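PDB 6LYJ: uracil-DNA glycosylase from Epstein-Barr virus, which belongs to the uracil-DNA glycosylase superfamily and folds as a single alpha/beta domain around a four-stranded parallel sheet. Local coordinates for residues P80-L88 with L178-L189; L207-S215 with S225-H235. All coordinates share one frame; numbering follows the deposited sequence.

Both contacts belong to one parallel sheet, ordered 145-149, 85-89, 186-190, 207-211, and both are largely buried. Contact 1 (80-88 with 178-189) joins the two central strands in the middle of the sheet; contact 2 (207-215 with 225-235) lies nearer its margin, at the end of the edge strand 207-211, about 18 Å away between centres, where the chain leaves the sheet. They meet through strand 186-190: the N of Leu209 lies 2.8 Å from the O of Phe187, probably hydrogen-bonded, and Val186 and Met188 pack against Leu209 and His235. Contact 1 is held by main-chain bonds and apolar side chains. Contact 2 relies largely on polar side chains and two rings, and a second protein chain lies close to part of it.

Contact 1: residues P80-L88 with L178-L189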
loop_
_atom_site.group_PDB
_atom_site.type_symbol
_atom_site.label_atom_id
_atom_site.label_comp_id
_atom_site.label_asym_id
_atom_site.label_seq_id
_atom_site.Cartn_x
_atom_site.Cartn_y
_atom_site.Cartn_z
ATOM N N PRO A 80 -5.543 -4.961 21.681
ATOM C CA PRO A 80 -6.478 -4.281 20.772
ATOM C C PRO A 80 -7.219 -3.133 21.434
ATOM O O PRO A 80 -7.536 -2.144 20.761
ATOM C CB PRO A 80 -7.429 -5.406 20.331
ATOM C CG PRO A 80 -7.181 -6.544 21.278
ATOM C CD PRO A 80 -5.761 -6.416 21.719
ATOM N N SER A 81 -7.490 -3.224 22.738
ATOM C CA SER A 81 -8.160 -2.133 23.436
ATOM C C SER A 81 -7.322 -0.862 23.466
ATOM O O SER A 81 -7.869 0.219 23.708
ATOM C CB SER A 81 -8.505 -2.550 24.868
ATOM O OG SER A 81 -9.540 -3.517 24.878
ATOM N N ASP A 82 -6.012 -0.968 23.244
ATOM C CA ASP A 82 -5.105 0.173 23.272
ATOM C C ASP A 82 -4.843 0.770 21.891
ATOM O O ASP A 82 -4.009 1.672 21.769
ATOM C CB ASP A 82 -3.781 -0.231 23.925
ATOM C CG ASP A 82 -3.948 -0.628 25.377
ATOM O OD1 ASP A 82 -4.870 -0.106 26.037
ATOM O OD2 ASP A 82 -3.157 -1.466 25.858
ATOM N N ILE A 83 -5.519 0.282 20.852
ATOM C CA ILE A 83 -5.316 0.815 19.509
ATOM C C ILE A 83 -5.822 2.250 19.445
ATOM O O ILE A 83 -6.928 2.558 19.909
ATOM C CB ILE A 83 -6.000 -0.078 18.464
ATOM C CG1 ILE A 83 -5.267 -1.422 18.379
ATOM C CG2 ILE A 83 -6.062 0.624 17.109
ATOM C CD1 ILE A 83 -6.006 -2.479 17.604
ATOM N N LYS A 84 -4.992 3.143 18.897
ATOM C CA LYS A 84 -5.300 4.561 18.775
ATOM C C LYS A 84 -5.334 5.058 17.340
ATOM O O LYS A 84 -5.987 6.068 17.068
ATOM C CB LYS A 84 -4.277 5.412 19.549
ATOM C CG LYS A 84 -4.249 5.174 21.045
ATOM C CD LYS A 84 -3.006 5.798 21.667
ATOM C CE LYS A 84 -2.951 5.552 23.163
ATOM N NZ LYS A 84 -1.732 6.143 23.787
ATOM N N VAL A 85 -4.609 4.413 16.430
ATOM C CA VAL A 85 -4.551 4.809 15.030
ATOM C C VAL A 85 -4.601 3.545 14.184
ATOM O O VAL A 85 -3.897 2.571 14.471
ATOM C CB VAL A 85 -3.285 5.631 14.705
ATOM C CG1 VAL A 85 -3.278 6.042 13.236
ATOM C CG2 VAL A 85 -3.195 6.859 15.589
ATOM N N VAL A 86 -5.437 3.557 13.150
ATOM C CA VAL A 86 -5.526 2.472 12.180
ATOM C C VAL A 86 -5.102 3.024 10.827
ATOM O O VAL A 86 -5.651 4.029 10.361
ATOM C CB VAL A 86 -6.941 1.872 12.108
ATOM C CG1 VAL A 86 -6.989 0.777 11.050
ATOM C CG2 VAL A 86 -7.343 1.304 13.461
ATOM N N ILE A 87 -4.107 2.387 10.219
ATOM C CA ILE A 87 -3.636 2.721 8.881
ATOM C C ILE A 87 -3.895 1.507 7.999
ATOM O O ILE A 87 -3.441 0.399 8.315
ATOM C CB ILE A 87 -2.144 3.091 8.883
ATOM C CG1 ILE A 87 -1.898 4.302 9.789
ATOM C CG2 ILE A 87 -1.666 3.376 7.470
ATOM C CD1 ILE A 87 -0.440 4.627 9.995
ATOM N N LEU A 88 -4.619 1.712 6.898
ATOM C CA LEU A 88 -5.005 0.628 6.003
ATOM C C LEU A 88 -4.083 0.551 4.793
ATOM O O LEU A 88 -3.861 1.553 4.105
ATOM C CB LEU A 88 -6.447 0.798 5.520
ATOM C CG LEU A 88 -7.554 0.713 6.568
ATOM C CD1 LEU A 88 -8.897 0.519 5.889
ATOM C CD2 LEU A 88 -7.274 -0.418 7.550
ATOM N N LEU A 178 -13.358 -2.554 15.377
ATOM C CA LEU A 178 -12.527 -1.499 15.951
ATOM C C LEU A 178 -13.337 -0.223 16.130
ATOM O O LEU A 178 -13.280 0.423 17.183
ATOM C CB LEU A 178 -11.306 -1.244 15.066
ATOM C CG LEU A 178 -10.223 -2.325 15.035
ATOM C CD1 LEU A 178 -9.315 -2.105 13.846
ATOM C CD2 LEU A 178 -9.418 -2.319 16.332
ATOM N N SER A 179 -14.115 0.145 15.109
ATOM C CA SER A 179 -14.967 1.327 15.211
ATOM C C SER A 179 -15.982 1.187 16.342
ATOM O O SER A 179 -16.205 2.129 17.114
ATOM C CB SER A 179 -15.682 1.566 13.882
ATOM O OG SER A 179 -16.556 2.676 13.954
ATOM N N GLU A 180 -16.593 0.007 16.463
ATOM C CA GLU A 180 -17.650 -0.202 17.448
ATOM C C GLU A 180 -17.108 -0.246 18.874
ATOM O O GLU A 180 -17.694 0.352 19.787
ATOM C CB GLU A 180 -18.400 -1.492 17.115
ATOM C CG GLU A 180 -19.369 -1.964 18.178
ATOM C CD GLU A 180 -19.876 -3.370 17.909
ATOM O OE1 GLU A 180 -19.991 -3.742 16.721
ATOM O OE2 GLU A 180 -20.160 -4.101 18.880
ATOM N N ARG A 181 -15.995 -0.948 19.087
ATOM C CA ARG A 181 -15.513 -1.280 20.422
ATOM C C ARG A 181 -14.573 -0.234 21.006
ATOM O O ARG A 181 -14.495 -0.107 22.234
ATOM C CB ARG A 181 -14.790 -2.630 20.397
ATOM C CG ARG A 181 -15.636 -3.792 19.897
ATOM C CD ARG A 181 -16.296 -4.568 21.017
ATOM N NE ARG A 181 -17.277 -5.513 20.487
ATOM C CZ ARG A 181 -17.072 -6.822 20.377
ATOM N NH1 ARG A 181 -15.923 -7.348 20.772
ATOM N NH2 ARG A 181 -18.020 -7.606 19.878
ATOM N N LEU A 182 -13.846 0.503 20.169
ATOM C CA LEU A 182 -12.951 1.535 20.673
ATOM C C LEU A 182 -13.719 2.824 20.930
ATOM O O LEU A 182 -14.591 3.213 20.149
ATOM C CB LEU A 182 -11.813 1.788 19.682
ATOM C CG LEU A 182 -10.869 0.608 19.430
ATOM C CD1 LEU A 182 -9.826 0.971 18.381
ATOM C CD2 LEU A 182 -10.205 0.154 20.726
ATOM N N LYS A 183 -13.387 3.485 22.042
ATOM C CA LYS A 183 -14.048 4.739 22.387
ATOM C C LYS A 183 -13.623 5.871 21.457
ATOM O O LYS A 183 -14.453 6.694 21.051
ATOM C CB LYS A 183 -13.753 5.097 23.843
ATOM C CG LYS A 183 -14.445 6.356 24.340
ATOM C CD LYS A 183 -14.070 6.652 25.789
ATOM C CE LYS A 183 -14.844 7.848 26.322
ATOM N NZ LYS A 183 -14.636 8.039 27.785
ATOM N N ALA A 184 -12.339 5.929 21.110
ATOM C CA ALA A 184 -11.809 7.012 20.290
ATOM C C ALA A 184 -10.593 6.500 19.538
ATOM O O ALA A 184 -9.635 6.025 20.158
ATOM C CB ALA A 184 -11.438 8.222 21.151
ATOM N N CYS A 185 -10.616 6.633 18.214
ATOM C CA CYS A 185 -9.570 6.078 17.370
ATOM C C CYS A 185 -9.445 6.930 16.115
ATOM O O CYS A 185 -10.414 7.553 15.678
ATOM C CB CYS A 185 -9.876 4.619 17.016
ATOM S SG CYS A 185 -8.533 3.739 16.205
ATOM N N VAL A 186 -8.233 6.966 15.549
ATOM C CA VAL A 186 -7.969 7.627 14.273
ATOM C C VAL A 186 -7.843 6.569 13.186
ATOM O O VAL A 186 -7.209 5.525 13.389
ATOM C CB VAL A 186 -6.696 8.497 14.340
ATOM C CG1 VAL A 186 -6.449 9.192 13.002
ATOM C CG2 VAL A 186 -6.789 9.514 15.469
ATOM N N PHE A 187 -8.458 6.829 12.033
ATOM C CA PHE A 187 -8.386 5.958 10.864
ATOM C C PHE A 187 -7.834 6.759 9.691
ATOM O O PHE A 187 -8.412 7.783 9.312
ATOM C CB PHE A 187 -9.761 5.377 10.510
ATOM C CG PHE A 187 -10.332 4.469 11.567
ATOM C CD1 PHE A 187 -10.902 4.991 12.720
ATOM C CD2 PHE A 187 -10.296 3.094 11.408
ATOM C CE1 PHE A 187 -11.427 4.158 13.694
ATOM C CE2 PHE A 187 -10.818 2.254 12.378
ATOM C CZ PHE A 187 -11.385 2.787 13.520
ATOM N N MET A 188 -6.715 6.303 9.126
ATOM C CA MET A 188 -6.062 6.978 8.006
ATOM C C MET A 188 -6.296 6.153 6.744
ATOM O O MET A 188 -5.753 5.052 6.607
ATOM C CB MET A 188 -4.569 7.170 8.269
ATOM C CG MET A 188 -4.231 7.967 9.530
ATOM S SD MET A 188 -2.448 8.165 9.723
ATOM C CE MET A 188 -2.342 9.135 11.227
ATOM N N LEU A 189 -7.093 6.694 5.826
ATOM C CA LEU A 189 -7.484 6.017 4.592
ATOM C C LEU A 189 -6.873 6.761 3.407
ATOM O O LEU A 189 -7.322 7.859 3.063
ATOM C CB LEU A 189 -9.008 5.953 4.482
ATOM C CG LEU A 189 -9.722 5.470 5.753
ATOM C CD1 LEU A 189 -11.235 5.432 5.582
ATOM C CD2 LEU A 189 -9.204 4.103 6.148
HETATM O O HOH W 1 -12.181 -1.957 23.941
HETATM O O HOH W 2 -4.700 4.100 4.253
#
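Strands 85-88 and 186-189 run parallel, 4.6 Å apart at closest approach and 16° off alignment, pairing Val85 with Val186, Val86 with Phe187 and Ile87 with Met188. Three bonds join them: Val186 N to Lys84 O, Val86 N to Val186 O at 2.7 Å, and Met188 N to Val86 O, the last almost straight. Farther on, one water donates to both Leu88 O and Met188 O. On the face of Val85 and Ile87, the extended Met188 lies alongside Ile87, its SD 3.9 Å from Ile87 CG1, and its CE ends at Val85 CG1; helix 235-245 covers this side through Ala239. On the other face, the Phe187 ring lies beside Val86, with CD2 3.6 Å from Val86 CB. The CG2 branch of Val86, anti to its own carbonyl carbon, meets Phe187 CE2, Cys185 SG and Leu178 CD1. Before the strands, Ile83 crosses two leucines at about right angles: its CD1 reaches Leu178 CD2 at 3.6 Å, while its CB and CG2 lie near Leu182 CD1. Leu182, the first residue past helix 167-181, rests its other methyl, CD2, 3.5 Å from Pro80 O. A beta-alpha-beta crossover runs from strand 145-149 through helix 167-181 to parallel strand 186-190, with strand 85-89 between, in the three-layered alpha/beta/alpha fold of uracil-DNA glycosylases.

Contact 2: residues L207-S215 with S225-H235; sequences LVLTSQHPS and SAQQKFLGNNH
Ser211 holds its OG between backbone N and carbonyl carbon (chi1 77°), and Asn233 does the same with its CG (chi1 67°), which brings Asn233 ND2 to Ser211 OG at 3.2 Å. The bond is nearly straight and lies in the amide plane; the hydroxyl in turn donates to Gln212 O. The other end of the Asn233 amide, OD1, accepts from His235 N, approaching from above the carbonyl plane, and closes an Asx turn just before helix 235-245. Two rings flank this amide. Pro214 CB sits over the centre of one Phe230 face, 3.4 Å from the centroid, and Leu209 CB covers one His235 face in the same way at 3.4 Å, both CH-pi contacts; Asn233 ND2 lies over the opposite face of each ring, toward its rim. At the His235 edge, NE2 gives a weak, bent bond to Thr210 O, whereas ND1 pairs with Trp190, whose ring also meets both Phe230 and His235. The main chains join where Gln212 N donates to Gln228 O at 2.9 Å. Beyond it the Gln212 side chain extends until its OE1 accepts a hydrogen bond from Lys229 NZ at 2.8 Å, in the carbonyl plane and on a lone pair, while NE2 lies 2.7 Å from Ser225 OG in a poorly ordered part of the loop. Lys229 NZ has a second partner in Ala218 O, and an acidic side chain of another protein chain packs on Gln212. With both ends bonded and a ring on each flank, the Asn233 amide probably has its rotation fixed, and it couples the exit of strand 207-211 to the start of helix 235-245.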
loop_
_atom_site.group_PDB
_atom_site.type_symbol
_atom_site.label_atom_id
_atom_site.label_comp_id
_atom_site.label_asym_id
_atom_site.label_seq_id
_atom_site.Cartn_x
_atom_site.Cartn_y
_atom_site.Cartn_z
ATOM N N LEU A 207 -12.047 9.874 14.322
ATOM C CA LEU A 207 -11.509 10.789 13.327
ATOM C C LEU A 207 -11.124 9.979 12.096
ATOM O O LEU A 207 -10.252 9.106 12.169
ATOM C CB LEU A 207 -10.303 11.544 13.877
ATOM C CG LEU A 207 -9.609 12.493 12.905
ATOM C CD1 LEU A 207 -10.602 13.532 12.403
ATOM C CD2 LEU A 207 -8.407 13.160 13.560
ATOM N N VAL A 208 -11.770 10.261 10.974
ATOM C CA VAL A 208 -11.479 9.574 9.723
ATOM C C VAL A 208 -10.735 10.552 8.826
ATOM O O VAL A 208 -11.304 11.549 8.366
ATOM C CB VAL A 208 -12.757 9.050 9.056
ATOM C CG1 VAL A 208 -12.424 8.345 7.746
ATOM C CG2 VAL A 208 -13.495 8.120 10.010
ATOM N N LEU A 209 -9.455 10.277 8.597
ATOM C CA LEU A 209 -8.597 11.112 7.769
ATOM C C LEU A 209 -8.424 10.458 6.406
ATOM O O LEU A 209 -8.062 9.279 6.318
ATOM C CB LEU A 209 -7.234 11.320 8.435
ATOM C CG LEU A 209 -7.253 11.926 9.843
ATOM C CD1 LEU A 209 -5.875 11.858 10.483
ATOM C CD2 LEU A 209 -7.741 13.367 9.782
ATOM N N THR A 210 -8.686 11.220 5.348
ATOM C CA THR A 210 -8.589 10.712 3.989
ATOM C C THR A 210 -7.692 11.619 3.164
ATOM O O THR A 210 -7.587 12.823 3.421
ATOM C CB THR A 210 -9.964 10.613 3.312
ATOM O OG1 THR A 210 -10.510 11.926 3.153
ATOM C CG2 THR A 210 -10.919 9.768 4.143
ATOM N N SER A 211 -7.045 11.025 2.168
ATOM C CA SER A 211 -6.246 11.761 1.195
ATOM C C SER A 211 -5.937 10.817 0.041
ATOM O O SER A 211 -6.290 9.633 0.066
ATOM C CB SER A 211 -4.960 12.314 1.814
ATOM O OG SER A 211 -3.989 11.296 1.973
ATOM N N GLN A 212 -5.263 11.354 -0.971
ATOM C CA GLN A 212 -4.721 10.510 -2.021
ATOM C C GLN A 212 -3.653 9.578 -1.458
ATOM O O GLN A 212 -3.119 9.783 -0.365
ATOM C CB GLN A 212 -4.138 11.356 -3.148
ATOM C CG GLN A 212 -5.189 11.967 -4.048
ATOM C CD GLN A 212 -4.582 12.679 -5.232
ATOM O OE1 GLN A 212 -3.468 13.193 -5.156
ATOM N NE2 GLN A 212 -5.308 12.705 -6.341
ATOM N N HIS A 213 -3.335 8.553 -2.237
ATOM C CA HIS A 213 -2.381 7.543 -1.821
ATOM C C HIS A 213 -0.974 8.141 -1.772
ATOM O O HIS A 213 -0.648 9.037 -2.552
ATOM C CB HIS A 213 -2.426 6.370 -2.797
ATOM C CG HIS A 213 -1.841 5.103 -2.259
ATOM N ND1 HIS A 213 -0.494 4.819 -2.322
ATOM C CD2 HIS A 213 -2.422 4.039 -1.656
ATOM C CE1 HIS A 213 -0.270 3.637 -1.779
ATOM N NE2 HIS A 213 -1.424 3.141 -1.370
ATOM N N PRO A 214 -0.125 7.677 -0.850
ATOM C CA PRO A 214 1.256 8.180 -0.801
ATOM C C PRO A 214 2.140 7.701 -1.943
ATOM O O PRO A 214 3.291 8.143 -2.026
ATOM C CB PRO A 214 1.764 7.648 0.545
ATOM C CG PRO A 214 0.963 6.397 0.761
ATOM C CD PRO A 214 -0.408 6.756 0.267
ATOM N N SER A 215 1.651 6.819 -2.807
ATOM C CA SER A 215 2.462 6.304 -3.901
ATOM C C SER A 215 3.057 7.455 -4.714
ATOM O O SER A 215 2.373 8.458 -4.963
ATOM C CB SER A 215 1.618 5.406 -4.809
ATOM O OG SER A 215 2.357 4.986 -5.940
ATOM N N SER A 225 -8.043 16.932 -8.588
ATOM C CA SER A 225 -8.360 15.953 -7.553
ATOM C C SER A 225 -9.219 16.515 -6.430
ATOM O O SER A 225 -8.755 17.334 -5.631
ATOM C CB SER A 225 -7.067 15.378 -6.968
ATOM O OG SER A 225 -6.382 14.584 -7.922
ATOM N N ALA A 226 -10.486 16.089 -6.385
ATOM C CA ALA A 226 -11.355 16.434 -5.266
ATOM C C ALA A 226 -10.711 16.080 -3.935
ATOM O O ALA A 226 -10.954 16.751 -2.924
ATOM C CB ALA A 226 -12.706 15.731 -5.412
ATOM N N GLN A 227 -9.890 15.032 -3.914
ATOM C CA GLN A 227 -9.177 14.630 -2.713
ATOM C C GLN A 227 -7.868 15.391 -2.565
ATOM O O GLN A 227 -7.180 15.699 -3.542
ATOM C CB GLN A 227 -8.893 13.129 -2.729
ATOM C CG GLN A 227 -9.903 12.304 -1.965
ATOM C CD GLN A 227 -9.295 11.036 -1.417
ATOM O OE1 GLN A 227 -8.486 10.388 -2.080
ATOM N NE2 GLN A 227 -9.675 10.675 -0.198
ATOM N N GLN A 228 -7.522 15.664 -1.313
ATOM C CA GLN A 228 -6.278 16.330 -0.968
ATOM C C GLN A 228 -5.081 15.429 -1.268
ATOM O O GLN A 228 -5.166 14.201 -1.194
ATOM C CB GLN A 228 -6.329 16.740 0.504
ATOM C CG GLN A 228 -5.036 16.668 1.265
ATOM C CD GLN A 228 -5.177 17.227 2.661
ATOM O OE1 GLN A 228 -5.843 16.637 3.511
ATOM N NE2 GLN A 228 -4.558 18.377 2.905
ATOM N N LYS A 229 -3.967 16.052 -1.649
ATOM C CA LYS A 229 -2.733 15.313 -1.888
ATOM C C LYS A 229 -2.202 14.697 -0.599
ATOM O O LYS A 229 -2.421 15.213 0.500
ATOM C CB LYS A 229 -1.668 16.243 -2.473
ATOM C CG LYS A 229 -1.905 16.610 -3.916
ATOM C CD LYS A 229 -1.441 15.489 -4.806
ATOM C CE LYS A 229 -1.612 15.828 -6.266
ATOM N NZ LYS A 229 -1.963 14.594 -7.010
ATOM N N PHE A 230 -1.496 13.571 -0.736
ATOM C CA PHE A 230 -0.902 12.948 0.441
ATOM C C PHE A 230 0.092 13.894 1.106
ATOM O O PHE A 230 -0.026 14.202 2.297
ATOM C CB PHE A 230 -0.227 11.622 0.091
ATOM C CG PHE A 230 0.308 10.901 1.295
ATOM C CD1 PHE A 230 -0.503 10.042 2.018
ATOM C CD2 PHE A 230 1.605 11.121 1.735
ATOM C CE1 PHE A 230 -0.021 9.393 3.145
ATOM C CE2 PHE A 230 2.093 10.476 2.855
ATOM C CZ PHE A 230 1.280 9.611 3.563
ATOM N N LEU A 231 1.099 14.340 0.356
ATOM C CA LEU A 231 2.046 15.305 0.897
ATOM C C LEU A 231 1.312 16.593 1.239
ATOM O O LEU A 231 0.717 17.229 0.364
ATOM C CB LEU A 231 3.168 15.571 -0.104
ATOM C CG LEU A 231 4.280 16.496 0.394
ATOM C CD1 LEU A 231 5.096 15.821 1.487
ATOM C CD2 LEU A 231 5.174 16.930 -0.755
ATOM N N GLY A 232 1.344 16.973 2.513
ATOM C CA GLY A 232 0.552 18.086 2.985
ATOM C C GLY A 232 -0.747 17.705 3.663
ATOM O O GLY A 232 -1.474 18.601 4.106
ATOM N N ASN A 233 -1.073 16.413 3.755
ATOM C CA ASN A 233 -2.359 16.049 4.337
ATOM C C ASN A 233 -2.397 16.259 5.847
ATOM O O ASN A 233 -3.492 16.318 6.418
ATOM C CB ASN A 233 -2.734 14.601 3.975
ATOM C CG ASN A 233 -1.816 13.556 4.603
ATOM O OD1 ASN A 233 -1.033 13.836 5.509
ATOM N ND2 ASN A 233 -1.931 12.329 4.123
ATOM N N ASN A 234 -1.237 16.369 6.500
ATOM C CA ASN A 234 -1.136 16.707 7.920
ATOM C C ASN A 234 -1.750 15.634 8.818
ATOM O O ASN A 234 -2.083 15.910 9.974
ATOM C CB ASN A 234 -1.781 18.074 8.203
ATOM C CG ASN A 234 -1.061 18.854 9.286
ATOM O OD1 ASN A 234 0.162 18.790 9.405
ATOM N ND2 ASN A 234 -1.820 19.601 10.079
ATOM N N HIS A 235 -1.862 14.395 8.324
ATOM C CA HIS A 235 -2.642 13.382 9.030
ATOM C C HIS A 235 -2.019 12.987 10.367
ATOM O O HIS A 235 -2.747 12.675 11.316
ATOM C CB HIS A 235 -2.800 12.140 8.150
ATOM C CG HIS A 235 -3.880 12.252 7.117
ATOM N ND1 HIS A 235 -4.263 11.189 6.328
ATOM C CD2 HIS A 235 -4.652 13.298 6.741
ATOM C CE1 HIS A 235 -5.229 11.573 5.513
ATOM N NE2 HIS A 235 -5.483 12.849 5.741
HETATM O O HOH W 3 -9.338 14.388 1.340
HETATM O O HOH W 4 -0.624 12.642 -3.251
#